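Local coordinates for protein ribokinase (Cryptococcus neoformans var. grubii serotype A, PDB 6CW5) that probably phosphorylates D-ribose at O-5, using ATP and a divalent metal ion, most likely magnesium, to give D-ribose 5-phosphate and ADP, at residues 227-232 against 259-264; 245-248 against 252-255. All blocks are in the same frame, centred on the assembly; numbering follows the deposited sequence.

How the interactions relate
The centres of the two contacts lie about 9 Å apart, on the same side of the chain's centre. Along the chain, helix 220-233 comes first, then strands 242-246, 252-255 and 262-264, so interaction 2 is nested inside the loop closed by interaction 1. Both reach the same end of the nine-stranded sheet. Interaction 2 pairs strands 242-246 and 252-255; interaction 1 sets the helix against residues 259-264, which carry the outermost strand there. The two are in direct contact, for Gly262 N lies 2.7 Å from Cys254 O, a probable hydrogen bond. Helix packing at the sheet border thus adjoins the hairpin whose connection belongs to the nucleotide site.

Interaction 1. Residues 227-232 against 259-264; sequences GILELH and KEVGYL
The contact belongs to a helix packed over the border of a mixed sheet: Ile228 and Leu229 of helix 220-233 meet Val261, next to Gly262 at the outermost strand of the sheet. It is wholly apolar. No hydrogen bond joins the segments, which bury 137 Å² between them, and one methyl does most of the touching. CG2 of Val261 lies 3.8 Å from CD2 of Leu229. The branch point of that leucine is hardly farther, CG of Leu229 standing 3.9 Å from CG2 of Val261. On the inner side, CG2 of Ile228 comes to 4.2 Å from the same valine methyl, a looser touch. With CG1 of Val261 anti to the backbone N (chi1 174°), its CG2 lies over Leu229, while CG1 points along Ile228, 4.3 Å from CD1 of that isoleucine. Ile228 is buried and the next residue, Leu229, is exposed, so the contact straddles the margin of the core. Backbones stay well apart, CA of Leu229 lying 7.9 Å from CA of Val261, the nearest such pair; the side chains alone bridge the gap. The helix is regular here, Leu231 N bonding to Gly227 O at 2.9 Å and His232 N to Ile228 O at 2.9 Å. All three contacting side chains also rest on Tyr255 of strand 252-255, and Ile228 reaches inward to Leu199, Ile243 and Cys245. Such apolar packing of a helix across neighbouring strands is typical of the layered alpha/beta fold of PfkB-family carbohydrate kinases, here at one end of its large sheet.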
loop_
_atom_site.group_PDB
_atom_site.type_symbol
_atom_site.label_atom_id
_atom_site.label_comp_id
_atom_site.label_asym_id
_atom_site.label_seq_id
_atom_site.Cartn_x
_atom_site.Cartn_y
_atom_site.Cartn_z
ATOM N N GLY A 227 2.735 9.781 -29.984
ATOM C CA GLY A 227 2.351 8.915 -28.878
ATOM C C GLY A 227 2.044 9.694 -27.610
ATOM O O GLY A 227 1.124 9.348 -26.865
ATOM N N ILE A 228 2.798 10.763 -27.351
ATOM C CA ILE A 228 2.493 11.618 -26.198
ATOM C C ILE A 228 1.113 12.244 -26.357
ATOM O O ILE A 228 0.296 12.254 -25.424
ATOM C CB ILE A 228 3.567 12.704 -26.038
ATOM C CG1 ILE A 228 4.870 12.103 -25.491
ATOM C CG2 ILE A 228 3.064 13.805 -25.098
ATOM C CD1 ILE A 228 6.050 13.127 -25.566
ATOM N N LEU A 229 0.838 12.791 -27.536
ATOM C CA LEU A 229 -0.453 13.446 -27.751
ATOM C C LEU A 229 -1.599 12.442 -27.659
ATOM O O LEU A 229 -2.687 12.762 -27.156
ATOM C CB LEU A 229 -0.476 14.165 -29.106
ATOM C CG LEU A 229 0.492 15.339 -29.264
ATOM C CD1 LEU A 229 0.524 15.854 -30.677
ATOM C CD2 LEU A 229 0.093 16.470 -28.279
ATOM N N GLU A 230 -1.375 11.224 -28.146
ATOM C CA GLU A 230 -2.376 10.168 -28.047
ATOM C C GLU A 230 -2.617 9.768 -26.595
ATOM O O GLU A 230 -3.770 9.600 -26.154
ATOM C CB GLU A 230 -1.928 8.947 -28.853
ATOM C CG GLU A 230 -2.971 7.855 -28.767
ATOM C CD GLU A 230 -2.775 6.701 -29.731
ATOM O OE1 GLU A 230 -1.917 6.784 -30.647
ATOM O OE2 GLU A 230 -3.518 5.704 -29.557
ATOM N N LEU A 231 -1.533 9.604 -25.846
ATOM C CA LEU A 231 -1.639 9.253 -24.438
ATOM C C LEU A 231 -2.438 10.307 -23.701
ATOM O O LEU A 231 -3.332 9.977 -22.917
ATOM C CB LEU A 231 -0.240 9.084 -23.842
ATOM C CG LEU A 231 -0.149 8.670 -22.379
ATOM C CD1 LEU A 231 -0.914 7.369 -22.160
ATOM C CD2 LEU A 231 1.327 8.513 -21.919
ATOM N N HIS A 232 -2.179 11.588 -24.000
ATOM C CA HIS A 232 -2.890 12.673 -23.340
ATOM C C HIS A 232 -4.395 12.510 -23.448
ATOM O O HIS A 232 -5.120 12.771 -22.486
ATOM C CB HIS A 232 -2.470 14.021 -23.952
ATOM C CG HIS A 232 -3.288 15.183 -23.478
ATOM N ND1 HIS A 232 -3.197 15.663 -22.186
ATOM C CD2 HIS A 232 -4.179 15.983 -24.118
ATOM C CE1 HIS A 232 -4.000 16.705 -22.052
ATOM N NE2 HIS A 232 -4.624 16.907 -23.202
ATOM N N LYS A 259 -0.429 21.942 -24.484
ATOM C CA LYS A 259 0.573 22.759 -25.151
ATOM C C LYS A 259 1.230 21.968 -26.286
ATOM O O LYS A 259 0.861 20.825 -26.578
ATOM C CB LYS A 259 1.617 23.266 -24.151
ATOM C CG LYS A 259 1.003 24.123 -23.043
ATOM C CD LYS A 259 2.098 24.683 -22.123
ATOM C CE LYS A 259 1.535 25.555 -20.988
ATOM N NZ LYS A 259 2.640 26.218 -20.207
ATOM N N GLU A 260 2.196 22.604 -26.952
ATOM C CA GLU A 260 3.005 21.923 -27.967
ATOM C C GLU A 260 3.984 20.957 -27.339
ATOM O O GLU A 260 4.599 21.261 -26.314
ATOM C CB GLU A 260 3.825 22.917 -28.770
ATOM C CG GLU A 260 3.004 23.810 -29.678
ATOM C CD GLU A 260 2.511 23.087 -30.901
ATOM O OE1 GLU A 260 3.053 21.993 -31.270
ATOM O OE2 GLU A 260 1.572 23.621 -31.495
ATOM N N VAL A 261 4.176 19.808 -27.989
ATOM C CA VAL A 261 5.269 18.919 -27.588
ATOM C C VAL A 261 6.576 19.600 -27.972
ATOM O O VAL A 261 6.787 19.944 -29.136
ATOM C CB VAL A 261 5.157 17.549 -28.268
ATOM C CG1 VAL A 261 6.435 16.676 -27.946
ATOM C CG2 VAL A 261 3.851 16.827 -27.878
ATOM N N GLY A 262 7.454 19.828 -26.996
ATOM C CA GLY A 262 8.741 20.442 -27.264
ATOM C C GLY A 262 9.829 19.395 -27.396
ATOM O O GLY A 262 9.776 18.356 -26.763
ATOM N N TYR A 263 10.827 19.668 -28.237
ATOM C CA TYR A 263 11.937 18.742 -28.419
ATOM C C TYR A 263 13.245 19.432 -28.076
ATOM O O TYR A 263 13.499 20.547 -28.542
ATOM C CB TYR A 263 12.008 18.216 -29.858
ATOM C CG TYR A 263 13.260 17.431 -30.123
ATOM C CD1 TYR A 263 13.379 16.124 -29.686
ATOM C CD2 TYR A 263 14.330 17.999 -30.807
ATOM C CE1 TYR A 263 14.513 15.413 -29.903
ATOM C CE2 TYR A 263 15.478 17.285 -31.036
ATOM C CZ TYR A 263 15.561 15.994 -30.584
ATOM O OH TYR A 263 16.697 15.256 -30.790
ATOM N N LEU A 264 14.077 18.762 -27.280
ATOM C CA LEU A 264 15.439 19.213 -27.011
ATOM C C LEU A 264 16.443 18.128 -27.371
ATOM O O LEU A 264 16.302 16.980 -26.923
ATOM C CB LEU A 264 15.624 19.603 -25.542
ATOM C CG LEU A 264 15.177 20.991 -25.082
ATOM C CD1 LEU A 264 13.677 21.161 -25.207
ATOM C CD2 LEU A 264 15.599 21.217 -23.651
#

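Interaction 2. Residues 245-248 against 252-255; sequences CTLG and ILCY
Cys245 and Leu253 face each other as a hydrogen-bonded pair in the antiparallel hairpin of strands 242-246 and 252-255, with both main-chain bonds of the pair made. Cys245 N gives its hydrogen to Leu253 O at 2.9 Å, with 158° at the hydrogen. The return bond, Leu253 N to Cys245 O, is also 2.9 Å and straighter at 168°. Cys245 O has a second, weaker visitor: the CA-H of Ile252, with CA 3.4 Å from that oxygen. Thr246 and Ile252 form the next, non-hydrogen-bonded pair, so their polar backbone atoms turn outward to the flanking strands: Thr246 bonds with Val194, Ile252 with Leu264. OG1 of Thr246 makes a weak hydrogen bond to Val194 O. Placing OG1 between the backbone N and the carbonyl carbon (chi1 61°) leaves CG2 of Thr246 to meet CG2 of Ile252 at 4.1 Å, on the face where Ile252 packs against Leu301 and Leu305 of helix 297-311. On the other face, Cys245 CB and Leu253 CB are 4.4 Å apart, and Leu247 folds back from the turn to bring its CD1 3.9 Å from CG of Leu253; helix 220-233 covers that leucine. The bonded pair thus fixes the hairpin beside Thr246, Gly248 and Gly251, which have been seen to bind ADP in this enzyme, although none is bound to this chain. Thr246 to Gly251 are predicted to contact ATP, consistent with a five-residue, glycine-containing loop, 247-251, closing the hairpin and serving the nucleotide site of ribokinases.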
loop_
_atom_site.group_PDB
_atom_site.type_symbol
_atom_site.label_atom_id
_atom_site.label_comp_id
_atom_site.label_asym_id
_atom_site.label_seq_id
_atom_site.Cartn_x
_atom_site.Cartn_y
_atom_site.Cartn_z
ATOM N N CYS A 245 9.380 12.491 -22.232
ATOM C CA CYS A 245 9.789 11.220 -22.834
ATOM C C CYS A 245 11.247 11.338 -23.267
ATOM O O CYS A 245 11.565 12.095 -24.193
ATOM C CB CYS A 245 8.892 10.842 -24.022
ATOM S SG CYS A 245 9.331 9.211 -24.687
ATOM N N THR A 246 12.139 10.615 -22.591
ATOM C CA THR A 246 13.533 10.609 -23.000
ATOM C C THR A 246 13.687 9.698 -24.211
ATOM O O THR A 246 13.032 8.655 -24.309
ATOM C CB THR A 246 14.441 10.159 -21.849
ATOM O OG1 THR A 246 14.106 8.826 -21.461
ATOM C CG2 THR A 246 14.222 11.060 -20.640
ATOM N N LEU A 247 14.507 10.128 -25.170
ATOM C CA LEU A 247 14.782 9.342 -26.363
ATOM C C LEU A 247 16.267 9.013 -26.460
ATOM O O LEU A 247 16.822 8.977 -27.555
ATOM C CB LEU A 247 14.316 10.068 -27.628
ATOM C CG LEU A 247 12.898 10.673 -27.684
ATOM C CD1 LEU A 247 12.697 11.542 -28.951
ATOM C CD2 LEU A 247 11.813 9.592 -27.581
ATOM N N GLY A 248 16.924 8.787 -25.321
ATOM C CA GLY A 248 18.338 8.417 -25.332
ATOM C C GLY A 248 19.204 9.519 -25.929
ATOM O O GLY A 248 19.019 10.714 -25.665
ATOM N N ILE A 252 15.125 14.574 -25.907
ATOM C CA ILE A 252 13.960 14.427 -25.039
ATOM C C ILE A 252 12.786 15.195 -25.628
ATOM O O ILE A 252 12.958 16.183 -26.353
ATOM C CB ILE A 252 14.202 14.904 -23.586
ATOM C CG1 ILE A 252 14.421 16.406 -23.553
ATOM C CG2 ILE A 252 15.412 14.228 -22.973
ATOM C CD1 ILE A 252 14.184 17.012 -22.187
ATOM N N LEU A 253 11.584 14.733 -25.288
ATOM C CA LEU A 253 10.333 15.415 -25.596
ATOM C C LEU A 253 9.673 15.862 -24.293
ATOM O O LEU A 253 9.699 15.149 -23.289
ATOM C CB LEU A 253 9.403 14.475 -26.369
ATOM C CG LEU A 253 9.883 14.033 -27.750
ATOM C CD1 LEU A 253 9.021 12.895 -28.322
ATOM C CD2 LEU A 253 9.866 15.216 -28.700
ATOM N N CYS A 254 9.092 17.041 -24.300
ATOM C CA CYS A 254 8.434 17.591 -23.124
ATOM C C CYS A 254 7.043 18.054 -23.532
ATOM O O CYS A 254 6.880 18.680 -24.588
ATOM C CB CYS A 254 9.270 18.749 -22.534
ATOM S SG CYS A 254 8.507 19.693 -21.179
ATOM N N TYR A 255 6.047 17.741 -22.705
ATOM C CA TYR A 255 4.661 18.081 -23.007
ATOM C C TYR A 255 3.970 18.540 -21.734
ATOM O O TYR A 255 3.901 17.785 -20.760
ATOM C CB TYR A 255 3.905 16.883 -23.610
ATOM C CG TYR A 255 2.414 17.104 -23.709
ATOM C CD1 TYR A 255 1.884 17.857 -24.746
ATOM C CD2 TYR A 255 1.543 16.577 -22.765
ATOM C CE1 TYR A 255 0.521 18.076 -24.842
ATOM C CE2 TYR A 255 0.180 16.786 -22.853
ATOM C CZ TYR A 255 -0.322 17.539 -23.900
ATOM O OH TYR A 255 -1.677 17.764 -24.012
#